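Local coordinates for motility-associated killing factor MakB (Vibrio cholerae serotype O1, PDB 6W1W), which probably acts as one component of a three-component cytotoxin whose structure resembles alpha-pore-forming toxins, at residues Lys130-Asn133 against Gln134-Ala138; Ala183-Arg187 against Ala188-Tyr192; Asp289-Asp292 against Lys293-Leu297. One frame throughout, in Å; residues are numbered along the deposited sequence. Where two conformers were deposited one is given.

Contact 1 (Lys130-Asn133 against Gln134-Ala138); sequences KSYN and QAKNA
Y132 and K136, four residues apart and one turn on, make an intrahelical CH-pi contact in the second half of the long helix 100-151. The lysine chain lies over one face of the phenol ring: CG of K136 is 3.8 Å from the ring centroid of Y132, 20° off the ring normal and shifted toward the rim near CZ. Further out, CE of K136 approaches CE1 of Y132 at 3.4 Å, and the two side chains cross obliquely. Two torsions set this up. The ring of Y132 stands opposite its backbone N (chi1 168°), while the bend at chi2 (-55°) turns the K136 chain across the ring, so that CG lies over the face and CE comes back to CE1.

Beneath the side chains the helix is regular. K136 N donates to Y132 O at 2.7 Å, the same bond that spaces the tyrosine and the lysine one turn apart, and Q134 N bonds K130 O at 2.9 Å and A135 N bonds S131 O at 2.9 Å. S131 turns its hydroxyl back along the helix, where OG is held by the carbonyls of V127 and F128.

The polar ends of the pair share one carboxylate. E271 takes Y132 OH with one oxygen and K136 NZ with the other; NZ is also held by E139 and by the carbonyl of S267. Such surroundings would be expected to favour the charged form of the lysine and fix its tip.

Around the helix, S131, Q134, A135 and A138 face helix 46-66, touching F65, V61, M62 and L58, and K130 reaches E64 of that helix in a salt bridge. Helix 251-270 comes up to A135 and K136 through S270, and the loop residues F273 and L274 lie against Y132.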
ATOM      1  N   LYS A 130       3.147   3.477  13.941  1.00107.55           N
ATOM      2  CA  LYS A 130       2.268   3.021  15.008  1.00113.74           C
ATOM      3  C   LYS A 130       1.278   1.977  14.501  1.00120.29           C
ATOM      4  O   LYS A 130       1.073   0.944  15.151  1.00129.33           O
ATOM      5  CB  LYS A 130       1.540   4.210  15.634  1.00113.28           C
ATOM      6  CG  LYS A 130       0.925   3.898  16.987  1.00123.75           C
ATOM      7  CD  LYS A 130       0.171   5.090  17.543  1.00127.91           C
ATOM      8  CE  LYS A 130      -0.921   5.532  16.586  1.00124.62           C
ATOM      9  NZ  LYS A 130      -1.761   6.625  17.149  1.00126.57           N
ATOM     10  N   SER A 131       0.677   2.213  13.334  1.00114.89           N
ATOM     11  CA  SER A 131      -0.263   1.250  12.766  1.00116.18           C
ATOM     12  C   SER A 131       0.420  -0.035  12.309  1.00113.64           C
ATOM     13  O   SER A 131      -0.240  -1.078  12.217  1.00106.24           O
ATOM     14  CB  SER A 131      -1.017   1.885  11.600  1.00116.10           C
ATOM     15  OG  SER A 131      -0.116   2.442  10.664  1.00129.87           O
ATOM     16  N   TYR A 132       1.722   0.009  12.016  1.00 98.36           N
ATOM     17  CA  TYR A 132       2.446  -1.229  11.745  1.00 96.83           C
ATOM     18  C   TYR A 132       2.492  -2.108  12.989  1.00108.08           C
ATOM     19  O   TYR A 132       2.124  -3.289  12.947  1.00107.08           O
ATOM     20  CB  TYR A 132       3.863  -0.931  11.248  1.00102.35           C
ATOM     21  CG  TYR A 132       4.764  -2.153  11.223  1.00105.98           C
ATOM     22  CD1 TYR A 132       4.634  -3.117  10.228  1.00102.89           C
ATOM     23  CD2 TYR A 132       5.740  -2.342  12.197  1.00107.59           C
ATOM     24  CE1 TYR A 132       5.450  -4.234  10.204  1.00102.65           C
ATOM     25  CE2 TYR A 132       6.561  -3.457  12.180  1.00107.47           C
ATOM     26  CZ  TYR A 132       6.411  -4.398  11.182  1.00114.37           C
ATOM     27  OH  TYR A 132       7.223  -5.506  11.162  1.00115.80           O
ATOM     28  N   ASN A 133       2.935  -1.537  14.115  1.00116.03           N
ATOM     29  CA  ASN A 133       3.008  -2.297  15.360  1.00112.95           C
ATOM     30  C   ASN A 133       1.624  -2.707  15.842  1.00104.36           C
ATOM     31  O   ASN A 133       1.463  -3.781  16.436  1.00 85.16           O
ATOM     32  CB  ASN A 133       3.722  -1.479  16.437  1.00123.31           C
ATOM     33  CG  ASN A 133       5.176  -1.204  16.097  1.00128.23           C
ATOM     34  OD1 ASN A 133       5.608  -0.050  16.048  1.00125.33           O
ATOM     35  ND2 ASN A 133       5.943  -2.265  15.874  1.00124.84           N
ATOM     36  N   GLN A 134       0.618  -1.867  15.598  1.00 92.10           N
ATOM     37  CA  GLN A 134      -0.753  -2.239  15.921  1.00 96.85           C
ATOM     38  C   GLN A 134      -1.206  -3.437  15.094  1.00102.41           C
ATOM     39  O   GLN A 134      -1.774  -4.396  15.630  1.00108.65           O
ATOM     40  CB  GLN A 134      -1.676  -1.038  15.710  1.00105.50           C
ATOM     41  CG  GLN A 134      -1.620  -0.041  16.850  1.00108.47           C
ATOM     42  CD  GLN A 134      -1.704  -0.738  18.192  1.00124.02           C
ATOM     43  OE1 GLN A 134      -0.710  -0.860  18.912  1.00120.71           O
ATOM     44  NE2 GLN A 134      -2.894  -1.223  18.526  1.00120.31           N
ATOM     45  N   ALA A 135      -0.943  -3.405  13.781  1.00101.91           N
ATOM     46  CA  ALA A 135      -1.281  -4.536  12.923  1.00105.24           C
ATOM     47  C   ALA A 135      -0.469  -5.771  13.294  1.00 99.94           C
ATOM     48  O   ALA A 135      -0.983  -6.895  13.261  1.00 91.30           O
ATOM     49  CB  ALA A 135      -1.061  -4.165  11.458  1.00 94.18           C
ATOM     50  N   LYS A 136       0.802  -5.583  13.658  1.00 92.15           N
ATOM     51  CA  LYS A 136       1.615  -6.706  14.113  1.00105.56           C
ATOM     52  C   LYS A 136       1.097  -7.285  15.426  1.00106.10           C
ATOM     53  O   LYS A 136       1.229  -8.491  15.664  1.00103.24           O
ATOM     54  CB  LYS A 136       3.073  -6.271  14.255  1.00113.48           C
ATOM     55  CG  LYS A 136       3.800  -6.154  12.928  1.00110.01           C
ATOM     56  CD  LYS A 136       3.692  -7.463  12.174  1.00111.39           C
ATOM     57  CE  LYS A 136       3.928  -7.284  10.691  1.00112.20           C
ATOM     58  NZ  LYS A 136       3.526  -8.506   9.942  1.00114.63           N
ATOM     59  N   ASN A 137       0.504  -6.450  16.282  1.00104.57           N
ATOM     60  CA  ASN A 137      -0.030  -6.948  17.548  1.00115.34           C
ATOM     61  C   ASN A 137      -1.255  -7.828  17.323  1.00110.03           C
ATOM     62  O   ASN A 137      -1.307  -8.969  17.798  1.00105.14           O
ATOM     63  CB  ASN A 137      -0.376  -5.782  18.475  1.00130.01           C
ATOM     64  CG  ASN A 137       0.744  -5.449  19.449  1.00129.66           C
ATOM     65  OD1 ASN A 137       1.646  -6.259  19.682  1.00125.63           O
ATOM     66  ND2 ASN A 137       0.681  -4.253  20.036  1.00113.93           N
ATOM     67  N   ALA A 138      -2.258  -7.311  16.607  1.00102.07           N
ATOM     68  CA  ALA A 138      -3.481  -8.080  16.395  1.00 98.16           C
ATOM     69  C   ALA A 138      -3.220  -9.338  15.578  1.00112.97           C
ATOM     70  O   ALA A 138      -3.965 -10.317  15.698  1.00128.60           O
ATOM     71  CB  ALA A 138      -4.542  -7.219  15.711  1.00 94.56           C
TER

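Contact 2 (Ala183-Arg187 against Ala188-Tyr192); sequences AAQLR and AGKAY
Q185 and A188 meet through the backbone where the short helix 183-187 ends, and Y192 folds back against the same glutamine from the far end of the loop. A188 N bonds A184 O at 3.2 Å and makes a second, weak bond to Q185 O; its methyl carbon CB lies 3.2 Å from A184 O. G189, with positive phi (88°), then donates to L186 O at 3.1 Å, and K190 N reaches Q185 O in a weak bond, which together turn the chain out of the helix as a Schellman motif.

Y192 touches Q185 with its phenol end. CB of Q185 sits at the edge of the ring, near its plane and 3.4 Å from Y192 OH, and the two side chains run at about right angles. CG of Q185, set opposite its own carbonyl carbon (chi1 -75°), is near the same oxygen. Beside them CD2 of L186 is 4.1 Å from CE2 of Y192. The hydroxyl itself bonds N180 O. The contact thus pairs a backbone-capped helix end with aliphatic contacts to the phenol, whose one polar atom is satisfied by the loop before the helix, tying both flanks of the helix together.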
ATOM      1  N   ALA A 183       7.544   4.485 -12.200  1.00142.71           N
ATOM      2  CA  ALA A 183       7.534   5.914 -12.503  1.00146.00           C
ATOM      3  C   ALA A 183       7.406   6.195 -13.996  1.00138.76           C
ATOM      4  O   ALA A 183       6.622   7.065 -14.400  1.00106.66           O
ATOM      5  CB  ALA A 183       8.803   6.576 -11.958  1.00145.45           C
ATOM      6  N   ALA A 184       8.167   5.477 -14.829  1.00150.22           N
ATOM      7  CA  ALA A 184       8.059   5.664 -16.272  1.00150.77           C
ATOM      8  C   ALA A 184       6.664   5.326 -16.773  1.00139.03           C
ATOM      9  O   ALA A 184       6.186   5.925 -17.745  1.00123.19           O
ATOM     10  CB  ALA A 184       9.102   4.814 -16.998  1.00140.61           C
ATOM     11  N   GLN A 185       5.995   4.375 -16.120  1.00126.84           N
ATOM     12  CA  GLN A 185       4.613   4.071 -16.472  1.00137.88           C
ATOM     13  C   GLN A 185       3.698   5.245 -16.148  1.00137.50           C
ATOM     14  O   GLN A 185       2.963   5.731 -17.016  1.00128.00           O
ATOM     15  CB  GLN A 185       4.151   2.811 -15.741  1.00139.79           C
ATOM     16  CG  GLN A 185       4.715   1.523 -16.319  1.00143.13           C
ATOM     17  CD  GLN A 185       4.348   1.336 -17.777  1.00120.75           C
ATOM     18  OE1 GLN A 185       3.208   0.998 -18.102  1.00105.48           O
ATOM     19  NE2 GLN A 185       5.309   1.567 -18.667  1.00101.48           N
ATOM     20  N   LEU A 186       3.748   5.723 -14.901  1.00137.22           N
ATOM     21  CA  LEU A 186       2.847   6.786 -14.463  1.00120.77           C
ATOM     22  C   LEU A 186       3.139   8.101 -15.178  1.00120.91           C
ATOM     23  O   LEU A 186       2.209   8.827 -15.554  1.00113.80           O
ATOM     24  CB  LEU A 186       2.949   6.957 -12.949  1.00111.39           C
ATOM     25  CG  LEU A 186       2.376   5.819 -12.099  1.00113.54           C
ATOM     26  CD1 LEU A 186       2.874   5.911 -10.663  1.00108.81           C
ATOM     27  CD2 LEU A 186       0.854   5.836 -12.144  1.00100.61           C
ATOM     28  N   ARG A 187       4.420   8.431 -15.373  1.00115.51           N
ATOM     29  CA  ARG A 187       4.756   9.660 -16.086  1.00129.12           C
ATOM     30  C   ARG A 187       4.250   9.625 -17.523  1.00135.79           C
ATOM     31  O   ARG A 187       3.835  10.659 -18.062  1.00121.42           O
ATOM     32  CB  ARG A 187       6.267   9.905 -16.044  1.00137.21           C
ATOM     33  CG  ARG A 187       6.732  11.082 -16.903  1.00146.59           C
ATOM     34  CD  ARG A 187       8.082  11.643 -16.461  1.00151.39           C
ATOM     35  NE  ARG A 187       9.015  10.601 -16.037  1.00153.42           N
ATOM     36  CZ  ARG A 187      10.326  10.779 -15.901  1.00139.66           C
ATOM     37  NH1 ARG A 187      11.100   9.777 -15.504  1.00118.90           N
ATOM     38  NH2 ARG A 187      10.866  11.960 -16.174  1.00134.62           N
ATOM     39  N   ALA A 188       4.243   8.445 -18.146  1.00138.75           N
ATOM     40  CA  ALA A 188       3.786   8.293 -19.522  1.00140.63           C
ATOM     41  C   ALA A 188       2.271   8.369 -19.667  1.00141.56           C
ATOM     42  O   ALA A 188       1.771   8.300 -20.797  1.00142.63           O
ATOM     43  CB  ALA A 188       4.286   6.966 -20.095  1.00153.62           C
ATOM     44  N   GLY A 189       1.533   8.503 -18.569  1.00135.86           N
ATOM     45  CA  GLY A 189       0.092   8.619 -18.628  1.00139.82           C
ATOM     46  C   GLY A 189      -0.667   7.309 -18.613  1.00133.41           C
ATOM     47  O   GLY A 189      -1.905   7.333 -18.645  1.00125.10           O
ATOM     48  N   LYS A 190       0.029   6.174 -18.573  1.00138.96           N
ATOM     49  CA  LYS A 190      -0.641   4.881 -18.509  1.00122.87           C
ATOM     50  C   LYS A 190      -1.496   4.789 -17.252  1.00124.56           C
ATOM     51  O   LYS A 190      -1.034   5.091 -16.149  1.00126.48           O
ATOM     52  CB  LYS A 190       0.389   3.751 -18.537  1.00105.45           C
ATOM     53  CG  LYS A 190       0.630   3.157 -19.915  1.00133.20           C
ATOM     54  CD  LYS A 190       1.126   4.193 -20.921  1.00146.13           C
ATOM     55  CE  LYS A 190       1.292   3.577 -22.306  1.00151.21           C
ATOM     56  NZ  LYS A 190       1.760   4.575 -23.308  1.00151.42           N
ATOM     57  N   ALA A 191      -2.749   4.377 -17.423  1.00124.96           N
ATOM     58  CA  ALA A 191      -3.717   4.326 -16.336  1.00111.84           C
ATOM     59  C   ALA A 191      -3.817   2.906 -15.795  1.00107.47           C
ATOM     60  O   ALA A 191      -3.915   1.947 -16.568  1.00127.63           O
ATOM     61  CB  ALA A 191      -5.090   4.807 -16.805  1.00118.42           C
ATOM     62  N   TYR A 192      -3.801   2.782 -14.473  1.00105.98           N
ATOM     63  CA  TYR A 192      -3.935   1.500 -13.800  1.00111.03           C
ATOM     64  C   TYR A 192      -5.403   1.202 -13.496  1.00107.11           C
ATOM     65  O   TYR A 192      -6.254   2.093 -13.469  1.00107.85           O
ATOM     66  CB  TYR A 192      -3.094   1.480 -12.517  1.00109.63           C
ATOM     67  CG  TYR A 192      -1.612   1.296 -12.776  1.00119.60           C
ATOM     68  CD1 TYR A 192      -0.938   0.164 -12.331  1.00126.18           C
ATOM     69  CD2 TYR A 192      -0.891   2.242 -13.491  1.00128.31           C
ATOM     70  CE1 TYR A 192       0.419  -0.010 -12.582  1.00125.51           C
ATOM     71  CE2 TYR A 192       0.459   2.076 -13.746  1.00128.98           C
ATOM     72  CZ  TYR A 192       1.110   0.952 -13.291  1.00121.59           C
ATOM     73  OH  TYR A 192       2.453   0.803 -13.557  1.00108.70           O
TER

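Contact 3 (Asp289-Asp292 against Lys293-Leu297)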
ATOM      1  N   ASP A 289      17.193  18.891   2.108  1.00122.88           N
ATOM      2  CA  ASP A 289      18.279  19.498   1.346  1.00118.11           C
ATOM      3  C   ASP A 289      17.773  20.490   0.302  1.00101.75           C
ATOM      4  O   ASP A 289      18.591  21.175  -0.322  1.00 95.89           O
ATOM      5  CB  ASP A 289      19.156  18.420   0.694  1.00119.38           C
ATOM      6  CG  ASP A 289      18.398  17.544  -0.286  1.00128.04           C
ATOM      7  OD1 ASP A 289      17.162  17.681  -0.396  1.00137.77           O
ATOM      8  OD2 ASP A 289      19.050  16.715  -0.957  1.00126.42           O
ATOM      9  N   GLU A 290      16.453  20.587   0.106  1.00101.45           N
ATOM     10  CA  GLU A 290      15.879  21.696  -0.651  1.00107.99           C
ATOM     11  C   GLU A 290      15.787  22.951   0.208  1.00121.31           C
ATOM     12  O   GLU A 290      15.978  24.068  -0.286  1.00121.57           O
ATOM     13  CB  GLU A 290      14.496  21.312  -1.179  1.00116.43           C
ATOM     14  CG  GLU A 290      13.914  22.299  -2.176  1.00121.05           C
ATOM     15  CD  GLU A 290      14.762  22.423  -3.424  1.00123.40           C
ATOM     16  OE1 GLU A 290      15.296  21.390  -3.886  1.00108.97           O
ATOM     17  OE2 GLU A 290      14.904  23.554  -3.933  1.00131.85           O
ATOM     18  N   LEU A 291      15.485  22.780   1.497  1.00115.79           N
ATOM     19  CA  LEU A 291      15.536  23.900   2.429  1.00111.32           C
ATOM     20  C   LEU A 291      16.967  24.380   2.636  1.00110.00           C
ATOM     21  O   LEU A 291      17.213  25.585   2.756  1.00101.28           O
ATOM     22  CB  LEU A 291      14.901  23.494   3.758  1.00114.81           C
ATOM     23  CG  LEU A 291      15.156  24.380   4.977  1.00101.77           C
ATOM     24  CD1 LEU A 291      14.353  25.670   4.893  1.00 95.60           C
ATOM     25  CD2 LEU A 291      14.831  23.610   6.244  1.00 96.60           C
ATOM     26  N   ASP A 292      17.928  23.450   2.677  1.00102.88           N
ATOM     27  CA  ASP A 292      19.330  23.842   2.787  1.00106.21           C
ATOM     28  C   ASP A 292      19.742  24.772   1.655  1.00111.84           C
ATOM     29  O   ASP A 292      20.627  25.614   1.835  1.00106.05           O
ATOM     30  CB  ASP A 292      20.234  22.607   2.799  1.00119.98           C
ATOM     31  CG  ASP A 292      19.926  21.669   3.944  1.00131.26           C
ATOM     32  OD1 ASP A 292      19.067  22.013   4.785  1.00137.04           O
ATOM     33  OD2 ASP A 292      20.542  20.583   4.003  1.00136.65           O
ATOM     34  N   LYS A 293      19.117  24.637   0.482  1.00117.35           N
ATOM     35  CA  LYS A 293      19.438  25.534  -0.623  1.00113.50           C
ATOM     36  C   LYS A 293      18.868  26.927  -0.383  1.00103.96           C
ATOM     37  O   LYS A 293      19.557  27.929  -0.604  1.00103.15           O
ATOM     38  CB  LYS A 293      18.918  24.966  -1.944  1.00119.86           C
ATOM     39  CG  LYS A 293      19.488  23.612  -2.329  1.00116.32           C
ATOM     40  CD  LYS A 293      18.819  23.098  -3.600  1.00113.14           C
ATOM     41  CE  LYS A 293      19.059  21.612  -3.801  1.00104.71           C
ATOM     42  NZ  LYS A 293      18.161  21.051  -4.845  1.00104.32           N
ATOM     43  N   VAL A 294      17.614  27.016   0.067  1.00100.88           N
ATOM     44  CA  VAL A 294      17.029  28.334   0.286  1.00110.36           C
ATOM     45  C   VAL A 294      17.592  28.999   1.535  1.00112.90           C
ATOM     46  O   VAL A 294      17.539  30.228   1.649  1.00117.51           O
ATOM     47  CB  VAL A 294      15.494  28.258   0.363  1.00103.39           C
ATOM     48  CG1 VAL A 294      14.952  27.420  -0.778  1.00 97.15           C
ATOM     49  CG2 VAL A 294      15.050  27.704   1.699  1.00112.47           C
ATOM     50  N   ASN A 295      18.132  28.226   2.481  1.00112.96           N
ATOM     51  CA  ASN A 295      18.801  28.832   3.628  1.00104.95           C
ATOM     52  C   ASN A 295      20.095  29.508   3.201  1.00103.80           C
ATOM     53  O   ASN A 295      20.342  30.670   3.545  1.00112.16           O
ATOM     54  CB  ASN A 295      19.076  27.783   4.709  1.00104.19           C
ATOM     55  CG  ASN A 295      17.875  27.538   5.612  1.00107.06           C
ATOM     56  OD1 ASN A 295      16.957  28.359   5.694  1.00104.09           O
ATOM     57  ND2 ASN A 295      17.884  26.403   6.307  1.00 93.06           N
ATOM     58  N   GLU A 296      20.929  28.799   2.434  1.00108.69           N
ATOM     59  CA  GLU A 296      22.198  29.370   1.991  1.00123.82           C
ATOM     60  C   GLU A 296      21.993  30.619   1.144  1.00111.21           C
ATOM     61  O   GLU A 296      22.839  31.519   1.151  1.00106.69           O
ATOM     62  CB  GLU A 296      23.004  28.328   1.212  1.00135.57           C
ATOM     63  CG  GLU A 296      23.401  27.102   2.024  1.00154.34           C
ATOM     64  CD  GLU A 296      24.311  27.430   3.197  1.00173.85           C
ATOM     65  OE1 GLU A 296      25.033  28.451   3.134  1.00178.53           O
ATOM     66  OE2 GLU A 296      24.306  26.662   4.183  1.00176.89           O
ATOM     67  N   LEU A 297      20.879  30.701   0.414  0.52107.24           N
ATOM     68  CA  LEU A 297      20.631  31.883  -0.403  0.52111.12           C
ATOM     69  C   LEU A 297      20.195  33.072   0.449  0.52112.95           C
ATOM     70  O   LEU A 297      20.578  34.213   0.165  0.52112.04           O
ATOM     71  CB  LEU A 297      19.592  31.575  -1.482  0.52110.43           C
ATOM     72  CG  LEU A 297      20.132  31.133  -2.848  0.52112.61           C
ATOM     73  CD1 LEU A 297      21.058  32.196  -3.423  0.52119.02           C
ATOM     74  CD2 LEU A 297      20.845  29.788  -2.778  0.52102.85           C
TER
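K293 reaches back along helix 276-302 to E290, one turn earlier, and its side chain can be followed atom by atom. K293 CB lies 3.5 Å from E290 O. K293 CG, placed opposite the carbonyl carbon of its own residue (chi1 -60°), comes to 3.3 Å from D289 O, and from there the chain is extended. CD and CE continue past that same carbonyl, with E290 OE1 also near both carbons. At the tip, K293 NZ donates to E290 OE1 at 3.0 Å in a salt bridge, meeting the syn side of the carboxylate but 34° out of its plane. The glutamate contributes by bending at chi2 (62°), which brings its carboxylate round toward the lysine. D289 carries the same charge as E290, yet its carboxylate stays apart from NZ and adds at most a longer-range attraction.

On another side of the helix the contact is apolar. CD1 of L291 and CG2 of V294 are 3.9 Å apart, their side chains at about right angles, and the side chain of N295 passes across that of L291 at a slant. In the backbone, N295 N bonds L291 O at 2.8 Å and E296 N bonds D292 O at 3.3 Å, whereas both K293 N and V294 N make only weak bonds to E290 O.

E290 is buried although charged, since L5 and P7 of the N-terminal segment and L114 of helix 100-151 lie against it, and L5 also touches K293. L291 and V294 turn to helix 100-151 at Q111, L107 and L114. An i to i+3 Glu-Lys salt bridge is a common intrahelical pairing; here it sits at the edge of the face that L291 and V294 pack against helix 100-151, in the elongated helical bundle of this toxin component.

Overall arrangement
The three local contacts are in series along the chain, with centres 32 Å apart for contacts 1 and 2, 37 Å for contacts 1 and 3 and 31 Å for contacts 2 and 3. The nearest atoms of contacts 2 and 3 are about 16 Å apart, and the other pairs are farther. Helix 100-151 links contacts 1 and 3, carrying contact 1 in its second half and packing against contact 3 near its start, around L107, Q111 and L114, close in sequence to C106, which is disulfide-bonded to C90. Contact 2 lies across the chain's centre from contact 1, in the connection from the helical bundle, to which contacts 1 and 3 belong, into strand 193-203 of the sheet.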